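Local coordinates for protein galactose mutarotase related enzyme (Lactobacillus acidophilus, PDB 3DCD) that is of uncharacterised function but probably binds a carbohydrate and may interconvert sugar anomers, at residues L179-R184 against I206-G211; N214-R219 against V237-Q242; S191-A194 against D198-K201; P47-I52 against C251-W256. One frame throughout, in Å; residues are numbered along the deposited sequence.

Interaction 1 of 4, residues L179-R184 against I206-G211; sequences LDWNNR and IYELRG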
loop_
_atom_site.group_PDB
_atom_site.type_symbol
_atom_site.label_atom_id
_atom_site.label_comp_id
_atom_site.label_asym_id
_atom_site.label_seq_id
_atom_site.Cartn_x
_atom_site.Cartn_y
_atom_site.Cartn_z
ATOM N N LEU A 179 6.177 -16.401 0.077
ATOM C CA LEU A 179 7.101 -16.193 -1.065
ATOM C C LEU A 179 7.680 -17.520 -1.584
ATOM O O LEU A 179 8.368 -18.255 -0.855
ATOM C CB LEU A 179 8.227 -15.196 -0.726
ATOM C CG LEU A 179 7.900 -13.861 -0.025
ATOM C CD1 LEU A 179 9.165 -13.007 0.119
ATOM C CD2 LEU A 179 6.826 -13.071 -0.776
ATOM N N ASP A 180 7.393 -17.813 -2.848
ATOM C CA ASP A 180 7.914 -18.969 -3.551
ATOM C C ASP A 180 9.352 -18.612 -3.984
ATOM O O ASP A 180 9.662 -18.405 -5.171
ATOM C CB ASP A 180 6.985 -19.295 -4.732
ATOM C CG ASP A 180 7.366 -20.549 -5.468
ATOM O OD1 ASP A 180 8.108 -21.395 -4.923
ATOM O OD2 ASP A 180 6.911 -20.687 -6.617
ATOM N N TRP A 181 10.227 -18.535 -2.986
ATOM C CA TRP A 181 11.523 -17.899 -3.136
ATOM C C TRP A 181 12.334 -18.432 -4.314
ATOM O O TRP A 181 12.908 -17.651 -5.079
ATOM C CB TRP A 181 12.341 -17.987 -1.840
ATOM C CG TRP A 181 13.539 -17.093 -1.931
ATOM C CD1 TRP A 181 14.811 -17.464 -2.252
ATOM C CD2 TRP A 181 13.554 -15.669 -1.774
ATOM N NE1 TRP A 181 15.627 -16.350 -2.304
ATOM C CE2 TRP A 181 14.880 -15.239 -1.993
ATOM C CE3 TRP A 181 12.576 -14.713 -1.450
ATOM C CZ2 TRP A 181 15.256 -13.898 -1.896
ATOM C CZ3 TRP A 181 12.951 -13.384 -1.355
ATOM C CH2 TRP A 181 14.282 -12.987 -1.585
ATOM N N ASN A 182 12.367 -19.746 -4.477
ATOM C CA ASN A 182 13.251 -20.326 -5.498
ATOM C C ASN A 182 12.799 -20.112 -6.929
ATOM O O ASN A 182 13.530 -20.431 -7.874
ATOM C CB ASN A 182 13.528 -21.804 -5.223
ATOM C CG ASN A 182 14.553 -22.006 -4.103
ATOM O OD1 ASN A 182 14.540 -23.042 -3.415
ATOM N ND2 ASN A 182 15.451 -21.032 -3.920
ATOM N N ASN A 183 11.594 -19.568 -7.079
ATOM C CA ASN A 183 11.069 -19.206 -8.382
ATOM C C ASN A 183 11.121 -17.713 -8.709
ATOM O O ASN A 183 10.463 -17.258 -9.641
ATOM C CB ASN A 183 9.667 -19.799 -8.567
ATOM C CG ASN A 183 9.718 -21.282 -8.850
ATOM O OD1 ASN A 183 10.653 -21.755 -9.495
ATOM N ND2 ASN A 183 8.731 -22.027 -8.359
ATOM N N ARG A 184 11.912 -16.956 -7.959
ATOM C CA ARG A 184 12.191 -15.568 -8.341
ATOM C C ARG A 184 12.776 -15.583 -9.744
ATOM O O ARG A 184 13.569 -16.483 -10.084
ATOM C CB ARG A 184 13.197 -14.944 -7.393
ATOM C CG ARG A 184 12.588 -14.416 -6.104
ATOM C CD ARG A 184 13.672 -14.127 -5.076
ATOM N NE ARG A 184 14.523 -12.984 -5.425
ATOM C CZ ARG A 184 15.825 -13.061 -5.729
ATOM N NH1 ARG A 184 16.458 -14.237 -5.745
ATOM N NH2 ARG A 184 16.498 -11.954 -6.018
ATOM N N ILE A 206 4.808 -9.310 -7.384
ATOM C CA ILE A 206 5.704 -8.655 -6.439
ATOM C C ILE A 206 7.030 -8.406 -7.104
ATOM O O ILE A 206 7.668 -9.364 -7.549
ATOM C CB ILE A 206 5.931 -9.514 -5.142
ATOM C CG1 ILE A 206 4.594 -9.793 -4.442
ATOM C CG2 ILE A 206 6.928 -8.810 -4.199
ATOM C CD1 ILE A 206 4.679 -10.795 -3.272
ATOM N N TYR A 207 7.434 -7.130 -7.162
ATOM C CA TYR A 207 8.685 -6.748 -7.820
ATOM C C TYR A 207 9.693 -6.175 -6.837
ATOM O O TYR A 207 9.355 -5.360 -5.980
ATOM C CB TYR A 207 8.431 -5.779 -8.988
ATOM C CG TYR A 207 7.479 -6.347 -10.026
ATOM C CD1 TYR A 207 7.893 -7.340 -10.912
ATOM C CD2 TYR A 207 6.146 -5.914 -10.087
ATOM C CE1 TYR A 207 7.012 -7.870 -11.849
ATOM C CE2 TYR A 207 5.258 -6.442 -11.015
ATOM C CZ TYR A 207 5.704 -7.399 -11.904
ATOM O OH TYR A 207 4.823 -7.916 -12.822
ATOM N N GLU A 208 10.928 -6.662 -6.950
ATOM C CA GLU A 208 12.044 -6.153 -6.186
ATOM C C GLU A 208 12.446 -4.825 -6.807
ATOM O O GLU A 208 12.717 -4.763 -8.006
ATOM C CB GLU A 208 13.206 -7.155 -6.242
ATOM C CG GLU A 208 12.921 -8.441 -5.425
ATOM C CD GLU A 208 14.089 -9.414 -5.392
ATOM O OE1 GLU A 208 15.114 -9.171 -6.085
ATOM O OE2 GLU A 208 13.975 -10.428 -4.670
ATOM N N LEU A 209 12.464 -3.776 -5.983
ATOM C CA LEU A 209 12.831 -2.432 -6.419
ATOM C C LEU A 209 14.226 -2.055 -5.935
ATOM O O LEU A 209 14.692 -2.563 -4.910
ATOM C CB LEU A 209 11.820 -1.413 -5.896
ATOM C CG LEU A 209 10.382 -1.606 -6.386
ATOM C CD1 LEU A 209 9.457 -0.557 -5.804
ATOM C CD2 LEU A 209 10.338 -1.535 -7.905
ATOM N N ARG A 210 14.877 -1.179 -6.694
ATOM C CA ARG A 210 16.206 -0.699 -6.377
ATOM C C ARG A 210 16.207 0.820 -6.549
ATOM O O ARG A 210 15.509 1.339 -7.438
ATOM C CB ARG A 210 17.212 -1.343 -7.341
ATOM C CG ARG A 210 17.294 -2.876 -7.245
ATOM C CD ARG A 210 18.251 -3.451 -8.302
ATOM N NE ARG A 210 19.593 -2.871 -8.166
ATOM C CZ ARG A 210 20.479 -3.213 -7.240
ATOM N NH1 ARG A 210 20.203 -4.176 -6.364
ATOM N NH2 ARG A 210 21.653 -2.597 -7.209
ATOM N N GLY A 211 16.995 1.520 -5.726
ATOM C CA GLY A 211 17.125 2.979 -5.800
ATOM C C GLY A 211 15.879 3.702 -5.307
ATOM O O GLY A 211 14.989 3.084 -4.711
#
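Arg184 and Glu208 form a side-on salt bridge that ties the turn after strand 178-179 to the end of strand 205-208, at the margin of the β-sandwich expected of the galactose mutarotase family. The guanidinium offers NE and NH2 to the two carboxylate oxygens. NE lies 2.7 Å from Glu208 OE2, meeting it from above the carboxylate plane (N-H...O 147°), whereas NH2 makes an almost straight bond of 3.1 Å to the syn lone pair of Glu208 OE1 (177°). The Arg184 chain bends at chi3 (69°) to present this edge. A leucine here would probably leave the Glu208 carboxylate without its ionic mate and free to turn.

The aliphatic part of the arginine lies over an aromatic face: Arg184 CD sits 3.4 Å above the Trp181 ring, over its centre, and the indole also makes a cation-pi contact with Arg261. Val170 and Ile172 of strand 169-175 pack against the Glu208 side chain.

The apolar part is separate and buried. Leu179 and Ile206 cross at about a right angle, each reaching out with one methyl, so that Leu179 CD2 rests 4.0 Å from Ile206 CD1.

Interaction 2 of 4, residues N214-R219 against V237-Q242; sequences NKVSLR and VGIWSQ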
loop_
_atom_site.group_PDB
_atom_site.type_symbol
_atom_site.label_atom_id
_atom_site.label_comp_id
_atom_site.label_asym_id
_atom_site.label_seq_id
_atom_site.Cartn_x
_atom_site.Cartn_y
_atom_site.Cartn_z
ATOM N N ASN A 214 11.809 5.037 -8.468
ATOM C CA ASN A 214 10.817 4.162 -9.065
ATOM C C ASN A 214 9.442 4.796 -9.076
ATOM O O ASN A 214 8.987 5.399 -8.081
ATOM C CB ASN A 214 10.771 2.791 -8.388
ATOM C CG ASN A 214 12.122 2.114 -8.392
ATOM O OD1 ASN A 214 12.764 1.972 -7.348
ATOM N ND2 ASN A 214 12.564 1.708 -9.563
ATOM N N LYS A 215 8.798 4.666 -10.224
ATOM C CA LYS A 215 7.444 5.159 -10.390
ATOM C C LYS A 215 6.649 4.120 -11.151
ATOM O O LYS A 215 7.110 3.598 -12.161
ATOM C CB LYS A 215 7.439 6.484 -11.154
ATOM C CG LYS A 215 8.418 7.489 -10.575
ATOM C CD LYS A 215 8.821 8.584 -11.579
ATOM C CE LYS A 215 9.830 8.128 -12.683
ATOM N NZ LYS A 215 11.274 8.007 -12.249
ATOM N N VAL A 216 5.453 3.834 -10.673
ATOM C CA VAL A 216 4.552 2.927 -11.370
ATOM C C VAL A 216 3.405 3.778 -11.954
ATOM O O VAL A 216 2.733 4.488 -11.202
ATOM C CB VAL A 216 3.987 1.839 -10.417
ATOM C CG1 VAL A 216 3.089 0.855 -11.191
ATOM C CG2 VAL A 216 5.135 1.085 -9.681
ATOM N N SER A 217 3.207 3.723 -13.276
ATOM C CA SER A 217 2.149 4.511 -13.920
ATOM C C SER A 217 1.028 3.599 -14.340
ATOM O O SER A 217 1.253 2.629 -15.063
ATOM C CB SER A 217 2.631 5.214 -15.202
ATOM O OG SER A 217 3.657 6.138 -14.935
ATOM N N LEU A 218 -0.171 3.952 -13.925
ATOM C CA LEU A 218 -1.368 3.279 -14.365
ATOM C C LEU A 218 -2.101 4.173 -15.370
ATOM O O LEU A 218 -2.466 5.310 -15.056
ATOM C CB LEU A 218 -2.223 2.947 -13.146
ATOM C CG LEU A 218 -3.662 2.532 -13.394
ATOM C CD1 LEU A 218 -3.682 1.137 -14.012
ATOM C CD2 LEU A 218 -4.368 2.568 -12.031
ATOM N N ARG A 219 -2.256 3.655 -16.589
ATOM C CA ARG A 219 -2.746 4.426 -17.729
ATOM C C ARG A 219 -3.639 3.607 -18.665
ATOM O O ARG A 219 -3.807 2.402 -18.486
ATOM C CB ARG A 219 -1.553 4.930 -18.544
ATOM C CG ARG A 219 -0.833 6.088 -17.872
ATOM C CD ARG A 219 0.643 6.049 -18.127
ATOM N NE ARG A 219 0.931 6.346 -19.515
ATOM C CZ ARG A 219 0.998 7.569 -20.024
ATOM N NH1 ARG A 219 0.796 8.630 -19.244
ATOM N NH2 ARG A 219 1.273 7.734 -21.321
ATOM N N VAL A 237 7.387 -3.488 -4.534
ATOM C CA VAL A 237 6.020 -3.033 -4.813
ATOM C C VAL A 237 5.165 -4.244 -5.182
ATOM O O VAL A 237 5.607 -5.131 -5.932
ATOM C CB VAL A 237 5.985 -1.924 -5.921
ATOM C CG1 VAL A 237 6.488 -2.454 -7.271
ATOM C CG2 VAL A 237 4.552 -1.339 -6.094
ATOM N N GLY A 238 3.954 -4.307 -4.641
ATOM C CA GLY A 238 3.020 -5.347 -5.071
ATOM C C GLY A 238 1.937 -4.759 -5.953
ATOM O O GLY A 238 1.440 -3.660 -5.687
ATOM N N ILE A 239 1.581 -5.486 -7.008
ATOM C CA ILE A 239 0.453 -5.130 -7.875
ATOM C C ILE A 239 -0.577 -6.247 -7.721
ATOM O O ILE A 239 -0.234 -7.425 -7.891
ATOM C CB ILE A 239 0.843 -5.022 -9.399
ATOM C CG1 ILE A 239 2.211 -4.336 -9.633
ATOM C CG2 ILE A 239 -0.297 -4.344 -10.208
ATOM C CD1 ILE A 239 2.321 -2.883 -9.168
ATOM N N TRP A 240 -1.835 -5.894 -7.435
ATOM C CA TRP A 240 -2.831 -6.908 -7.121
ATOM C C TRP A 240 -4.244 -6.440 -7.468
ATOM O O TRP A 240 -4.573 -5.265 -7.331
ATOM C CB TRP A 240 -2.754 -7.256 -5.615
ATOM C CG TRP A 240 -3.867 -8.159 -5.073
ATOM C CD1 TRP A 240 -3.919 -9.533 -5.108
ATOM C CD2 TRP A 240 -5.070 -7.731 -4.428
ATOM N NE1 TRP A 240 -5.087 -9.983 -4.506
ATOM C CE2 TRP A 240 -5.806 -8.897 -4.081
ATOM C CE3 TRP A 240 -5.597 -6.474 -4.097
ATOM C CZ2 TRP A 240 -7.045 -8.836 -3.443
ATOM C CZ3 TRP A 240 -6.837 -6.417 -3.451
ATOM C CH2 TRP A 240 -7.540 -7.593 -3.130
ATOM N N SER A 241 -5.075 -7.376 -7.901
ATOM C CA SER A 241 -6.523 -7.163 -7.877
ATOM C C SER A 241 -7.181 -8.499 -7.494
ATOM O O SER A 241 -6.510 -9.542 -7.514
ATOM C CB SER A 241 -7.008 -6.638 -9.225
ATOM O OG SER A 241 -8.359 -6.187 -9.143
ATOM N N GLN A 242 -8.468 -8.468 -7.146
ATOM C CA GLN A 242 -9.142 -9.663 -6.598
ATOM C C GLN A 242 -9.269 -10.747 -7.658
ATOM O O GLN A 242 -9.365 -10.457 -8.857
ATOM C CB GLN A 242 -10.523 -9.301 -6.013
ATOM C CG GLN A 242 -11.186 -10.398 -5.150
ATOM C CD GLN A 242 -10.293 -10.853 -4.014
ATOM O OE1 GLN A 242 -9.414 -11.680 -4.204
ATOM N NE2 GLN A 242 -10.498 -10.289 -2.841
#
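Val216 holds CG1 anti to its backbone N (chi1 -177°), which leaves CG2 anti to the carbonyl carbon and spreads the two methyls towards different partners on the segment 237-242. Val237 answers with a first torsion of 64°, which puts its CG2, rather than CG1, anti to N and facing Val216. In Ile239 the second torsion of -62° folds CD1 back from the extended course, and this terminal methyl completes the group.

Two methyl-to-methyl approaches make up the contact. Val216 CG2 lies 4.4 Å from Val237 CG2, and the other branch, Val216 CG1, lies 4.3 Å from Ile239 CD1. One valine is thus set between residues two apart on the opposing strand, and it contributes 45 of the 85 Å² buried between the segments.

The strands belong to different sheets. Strand 214-220 lies in the nine-stranded antiparallel sheet, where Val216 is bonded through its backbone to Val229, while strand 236-240 belongs to the six-stranded one; the contact is therefore face-to-face packing of two sheets, as in the core of a β-sandwich. Strand 159-164 adds to the same layer, with Met163 against Val237 and Phe161 against Ile239.

All three touching residues are buried, and their meeting is wholly aliphatic. Without a polar pair to set direction across the interface, the fit between the two strands at this point probably depends on the shape of the branched side chains and the exclusion of water, while backbone bonds hold each strand within its own sheet.

Interaction 3 of 4, residues S191-A194 against D198-K201; sequences SLIA and DLFK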
loop_
_atom_site.group_PDB
_atom_site.type_symbol
_atom_site.label_atom_id
_atom_site.label_comp_id
_atom_site.label_asym_id
_atom_site.label_seq_id
_atom_site.Cartn_x
_atom_site.Cartn_y
_atom_site.Cartn_z
ATOM N N SER A 191 8.901 -2.699 -20.037
ATOM C CA SER A 191 7.832 -2.123 -20.849
ATOM C C SER A 191 6.491 -2.379 -20.175
ATOM O O SER A 191 6.440 -3.034 -19.138
ATOM C CB SER A 191 7.868 -2.638 -22.293
ATOM O OG SER A 191 7.496 -4.008 -22.387
ATOM N N LEU A 192 5.411 -1.856 -20.753
ATOM C CA LEU A 192 4.097 -1.908 -20.104
ATOM C C LEU A 192 3.598 -3.338 -19.912
ATOM O O LEU A 192 3.938 -4.250 -20.687
ATOM C CB LEU A 192 3.057 -1.079 -20.885
ATOM C CG LEU A 192 2.526 -1.642 -22.217
ATOM C CD1 LEU A 192 1.302 -2.563 -22.031
ATOM C CD2 LEU A 192 2.176 -0.496 -23.127
ATOM N N ILE A 193 2.792 -3.522 -18.878
ATOM C CA ILE A 193 2.099 -4.801 -18.663
ATOM C C ILE A 193 0.599 -4.501 -18.598
ATOM O O ILE A 193 0.171 -3.730 -17.751
ATOM C CB ILE A 193 2.589 -5.464 -17.351
ATOM C CG1 ILE A 193 4.067 -5.869 -17.486
ATOM C CG2 ILE A 193 1.709 -6.657 -16.970
ATOM C CD1 ILE A 193 4.741 -6.186 -16.154
ATOM N N ALA A 194 -0.189 -5.094 -19.496
ATOM C CA ALA A 194 -1.646 -4.823 -19.536
ATOM C C ALA A 194 -2.387 -5.542 -18.419
ATOM O O ALA A 194 -1.984 -6.627 -17.978
ATOM C CB ALA A 194 -2.221 -5.206 -20.882
ATOM N N ASP A 198 -7.294 -12.397 -15.573
ATOM C CA ASP A 198 -6.401 -13.543 -15.382
ATOM C C ASP A 198 -5.016 -13.166 -14.826
ATOM O O ASP A 198 -4.330 -14.005 -14.218
ATOM C CB ASP A 198 -6.204 -14.267 -16.719
ATOM C CG ASP A 198 -5.336 -15.519 -16.587
ATOM O OD1 ASP A 198 -5.847 -16.535 -16.053
ATOM O OD2 ASP A 198 -4.148 -15.489 -17.017
ATOM N N LEU A 199 -4.611 -11.914 -15.018
ATOM C CA LEU A 199 -3.280 -11.471 -14.590
ATOM C C LEU A 199 -2.953 -11.820 -13.131
ATOM O O LEU A 199 -1.804 -12.169 -12.806
ATOM C CB LEU A 199 -3.112 -9.962 -14.795
ATOM C CG LEU A 199 -1.681 -9.419 -14.570
ATOM C CD1 LEU A 199 -0.649 -9.993 -15.537
ATOM C CD2 LEU A 199 -1.675 -7.908 -14.649
ATOM N N PHE A 200 -3.953 -11.698 -12.267
ATOM C CA PHE A 200 -3.769 -11.952 -10.851
ATOM C C PHE A 200 -4.266 -13.308 -10.395
ATOM O O PHE A 200 -4.558 -13.487 -9.216
ATOM C CB PHE A 200 -4.359 -10.799 -10.030
ATOM C CG PHE A 200 -3.834 -9.465 -10.461
ATOM C CD1 PHE A 200 -2.504 -9.125 -10.218
ATOM C CD2 PHE A 200 -4.633 -8.591 -11.187
ATOM C CE1 PHE A 200 -1.992 -7.914 -10.658
ATOM C CE2 PHE A 200 -4.139 -7.363 -11.633
ATOM C CZ PHE A 200 -2.821 -7.019 -11.379
ATOM N N LYS A 201 -4.287 -14.285 -11.310
ATOM C CA LYS A 201 -4.759 -15.638 -10.951
ATOM C C LYS A 201 -3.883 -16.317 -9.900
ATOM O O LYS A 201 -4.371 -17.132 -9.115
ATOM C CB LYS A 201 -4.909 -16.548 -12.177
ATOM C CG LYS A 201 -3.626 -16.805 -12.947
ATOM C CD LYS A 201 -3.825 -17.999 -13.899
ATOM C CE LYS A 201 -2.875 -17.936 -15.071
ATOM N NZ LYS A 201 -1.453 -17.799 -14.622
#
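A small surface contact, led by Leu199, joins the outermost strand of the nine-stranded sheet of this β-sandwich to the loop that follows it. Ile193 and Ala194 form the short strand 193-194, which is attached to strand 159-164 by a backbone hydrogen bond between Ile193 and Phe161. The chain then leaves the sheet, turns through residues 198-201 and proceeds to strand 205-208 of the other sheet, so that Leu199 bends back against the strand the chain has just left.

The geometry of the leucine explains how it reaches. CG stands anti to the backbone N (chi1 -172°), and a second torsion of 62° leaves CD2 as the extended branch, pointing away along the side chain. This methyl does all of the close touching. It packs 4.3 Å from Ile193 CG2, a plain aliphatic meeting, and approaches the main chain of Ala194 as well. Ala194 takes part through its backbone, since its own CB points away from the loop.

Two hydrogen bonds hold the turn that carries the leucine. The Lys201 N to Asp198 O bond, 2.9 Å, closes it, and Ser196 OG accepts the backbone N-H of Leu199. Packing on the leucine comes from the ring of Phe200, with Leu199 CG 4.1 Å above the ring plane and over its centre, and from Leu205, at the start of the next strand, which touches Phe200 too. Only 86 Å² is buried between the two segments, and the shortest approach is that of Leu199 CD2 to the carbonyl oxygen Ala194 O, 3.6 Å.

Interaction 4 of 4, residues P47-I52 against C251-W256; sequences PVLFPI and CIEPWW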
loop_
_atom_site.group_PDB
_atom_site.type_symbol
_atom_site.label_atom_id
_atom_site.label_comp_id
_atom_site.label_asym_id
_atom_site.label_seq_id
_atom_site.Cartn_x
_atom_site.Cartn_y
_atom_site.Cartn_z
ATOM N N PRO A 47 -5.947 0.046 2.492
ATOM C CA PRO A 47 -5.477 -0.176 3.850
ATOM C C PRO A 47 -4.031 0.212 4.059
ATOM O O PRO A 47 -3.233 0.277 3.109
ATOM C CB PRO A 47 -5.639 -1.698 4.068
ATOM C CG PRO A 47 -5.647 -2.285 2.707
ATOM C CD PRO A 47 -6.334 -1.222 1.840
ATOM N N VAL A 48 -3.731 0.495 5.311
ATOM C CA VAL A 48 -2.366 0.714 5.771
ATOM C C VAL A 48 -1.914 -0.625 6.347
ATOM O O VAL A 48 -2.666 -1.274 7.103
ATOM C CB VAL A 48 -2.339 1.863 6.803
ATOM C CG1 VAL A 48 -0.942 1.969 7.495
ATOM C CG2 VAL A 48 -2.731 3.198 6.122
ATOM N N LEU A 49 -0.709 -1.057 5.962
ATOM C CA LEU A 49 -0.176 -2.365 6.378
ATOM C C LEU A 49 0.931 -2.151 7.425
ATOM O O LEU A 49 1.949 -1.537 7.133
ATOM C CB LEU A 49 0.360 -3.142 5.162
ATOM C CG LEU A 49 -0.385 -2.972 3.819
ATOM C CD1 LEU A 49 0.350 -3.646 2.669
ATOM C CD2 LEU A 49 -1.859 -3.478 3.931
ATOM N N PHE A 50 0.691 -2.641 8.636
ATOM C CA PHE A 50 1.572 -2.444 9.793
ATOM C C PHE A 50 1.036 -3.274 10.960
ATOM O O PHE A 50 -0.182 -3.284 11.200
ATOM C CB PHE A 50 1.619 -0.961 10.189
ATOM C CG PHE A 50 2.367 -0.685 11.471
ATOM C CD1 PHE A 50 1.707 -0.697 12.695
ATOM C CD2 PHE A 50 3.734 -0.395 11.454
ATOM C CE1 PHE A 50 2.390 -0.431 13.893
ATOM C CE2 PHE A 50 4.415 -0.126 12.646
ATOM C CZ PHE A 50 3.746 -0.149 13.860
ATOM N N PRO A 51 1.933 -3.921 11.740
ATOM C CA PRO A 51 3.400 -3.957 11.714
ATOM C C PRO A 51 4.025 -5.087 10.917
ATOM O O PRO A 51 5.215 -5.392 11.123
ATOM C CB PRO A 51 3.747 -4.113 13.190
ATOM C CG PRO A 51 2.677 -5.050 13.678
ATOM C CD PRO A 51 1.418 -4.646 12.914
ATOM N N ILE A 52 3.234 -5.709 10.039
ATOM C CA ILE A 52 3.768 -6.608 9.005
ATOM C C ILE A 52 3.089 -6.294 7.690
ATOM O O ILE A 52 1.987 -5.741 7.673
ATOM C CB ILE A 52 3.563 -8.121 9.331
ATOM C CG1 ILE A 52 2.069 -8.484 9.466
ATOM C CG2 ILE A 52 4.380 -8.535 10.575
ATOM C CD1 ILE A 52 1.822 -9.982 9.672
ATOM N N CYS A 251 -4.637 -2.522 -7.257
ATOM C CA CYS A 251 -3.854 -1.899 -6.190
ATOM C C CYS A 251 -2.381 -1.861 -6.586
ATOM O O CYS A 251 -1.854 -2.816 -7.188
ATOM C CB CYS A 251 -3.972 -2.691 -4.874
ATOM S SG CYS A 251 -5.635 -2.800 -4.168
ATOM N N ILE A 252 -1.726 -0.759 -6.234
ATOM C CA ILE A 252 -0.265 -0.591 -6.397
ATOM C C ILE A 252 0.230 -0.337 -4.988
ATOM O O ILE A 252 -0.121 0.672 -4.374
ATOM C CB ILE A 252 0.067 0.585 -7.344
ATOM C CG1 ILE A 252 -0.540 0.318 -8.732
ATOM C CG2 ILE A 252 1.600 0.812 -7.419
ATOM C CD1 ILE A 252 -0.435 1.485 -9.716
ATOM N N GLU A 253 0.996 -1.288 -4.455
ATOM C CA GLU A 253 1.297 -1.342 -3.024
ATOM C C GLU A 253 2.809 -1.185 -2.722
ATOM O O GLU A 253 3.548 -2.168 -2.784
ATOM C CB GLU A 253 0.822 -2.679 -2.442
ATOM C CG GLU A 253 -0.567 -3.168 -2.910
ATOM C CD GLU A 253 -0.861 -4.603 -2.459
ATOM O OE1 GLU A 253 -0.341 -5.043 -1.400
ATOM O OE2 GLU A 253 -1.648 -5.285 -3.146
ATOM N N PRO A 254 3.258 0.031 -2.364
ATOM C CA PRO A 254 4.679 0.184 -1.983
ATOM C C PRO A 254 4.902 -0.417 -0.600
ATOM O O PRO A 254 4.146 -0.136 0.327
ATOM C CB PRO A 254 4.878 1.720 -1.967
ATOM C CG PRO A 254 3.642 2.295 -2.677
ATOM C CD PRO A 254 2.546 1.311 -2.296
ATOM N N TRP A 255 5.925 -1.257 -0.475
ATOM C CA TRP A 255 6.144 -2.063 0.709
ATOM C C TRP A 255 7.553 -1.873 1.250
ATOM O O TRP A 255 8.529 -1.973 0.492
ATOM C CB TRP A 255 6.026 -3.559 0.376
ATOM C CG TRP A 255 4.662 -4.108 0.025
ATOM C CD1 TRP A 255 3.426 -3.550 0.263
ATOM C CD2 TRP A 255 4.425 -5.379 -0.581
ATOM N NE1 TRP A 255 2.419 -4.416 -0.195
ATOM C CE2 TRP A 255 3.019 -5.536 -0.719
ATOM C CE3 TRP A 255 5.279 -6.413 -1.026
ATOM C CZ2 TRP A 255 2.447 -6.678 -1.295
ATOM C CZ3 TRP A 255 4.703 -7.553 -1.598
ATOM C CH2 TRP A 255 3.299 -7.676 -1.719
ATOM N N TRP A 256 7.634 -1.657 2.561
ATOM C CA TRP A 256 8.864 -1.691 3.339
ATOM C C TRP A 256 8.742 -2.902 4.298
ATOM O O TRP A 256 8.760 -2.765 5.518
ATOM C CB TRP A 256 9.017 -0.383 4.121
ATOM C CG TRP A 256 9.293 0.794 3.227
ATOM C CD1 TRP A 256 10.519 1.316 2.914
ATOM C CD2 TRP A 256 8.322 1.575 2.501
ATOM N NE1 TRP A 256 10.379 2.377 2.038
ATOM C CE2 TRP A 256 9.038 2.552 1.765
ATOM C CE3 TRP A 256 6.914 1.535 2.394
ATOM C CZ2 TRP A 256 8.392 3.500 0.934
ATOM C CZ3 TRP A 256 6.277 2.467 1.572
ATOM C CH2 TRP A 256 7.012 3.433 0.846
#
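Leu49 presses one methyl against the pyrrole part of the Trp255 indole, and this is the tight half of the contact. Its CD1 lies 3.6 Å from Trp255 NE1 and 3.9 Å from Trp255 CD1, coming in obliquely to the ring. The leucine chain runs extended beyond CG (chi2 173°), which makes CD1 the branch that reaches furthest across.

The indole is held from its own strand. Glu253 OE1 lies at the ring edge, in plane, and receives a weak hydrogen bond from Trp255 NE1, 3.1 Å long and bent to 132°. The backbone oxygen Glu253 O stands 3.3 Å above one face of the same ring, offset toward the rim. Leu49 therefore meets an indole whose rotation is probably limited by the weak bond to the carboxylate and by the carbonyl over its face.

The looser half is the approach of Leu49 CD1 to Glu253 OE1, at 4.4 Å little more than an outer van der Waals touch. There is no solvent side in the usual sense: Leu49, Glu253 and Trp255 are all buried, close to the centre of the molecule.

Strand 136-147 runs between the two segments and pairs with both strands, Leu49 being bonded to Gly141 through the backbone. The contact thus bridges over an intervening strand of one antiparallel sheet. His143 from that strand touches both Leu49 and Glu253, and His73 also packs on Leu49. Such a gathering of glutamate and histidines on the sheet of a β-sandwich is consistent with the sugar-binding cleft of the aldose 1-epimerase family.

How the interactions relate
Interactions 1, 2 and 4 are joined through the six-stranded sheet, in which strand 236-240 lies between 205-208 and 249-256. Tyr207 N of interaction 1 is 3.0 Å from Val237 O of interaction 2, and Gly238 O is 2.7 Å from Glu253 N of interaction 4; both are probable hydrogen bonds. Ile206 CG1 also packs 3.6 Å from Trp255 CZ3. Interaction 3 sits at the periphery, its centre 10 Å from that of interaction 2, where Phe200 CE1 comes 3.3 Å from Ile239 O. Its centre is about 20 Å from that of interaction 4, whose glutamate and neighbouring histidines are consistent with a sugar-binding cleft. Along the chain, interaction 4 encloses the other three.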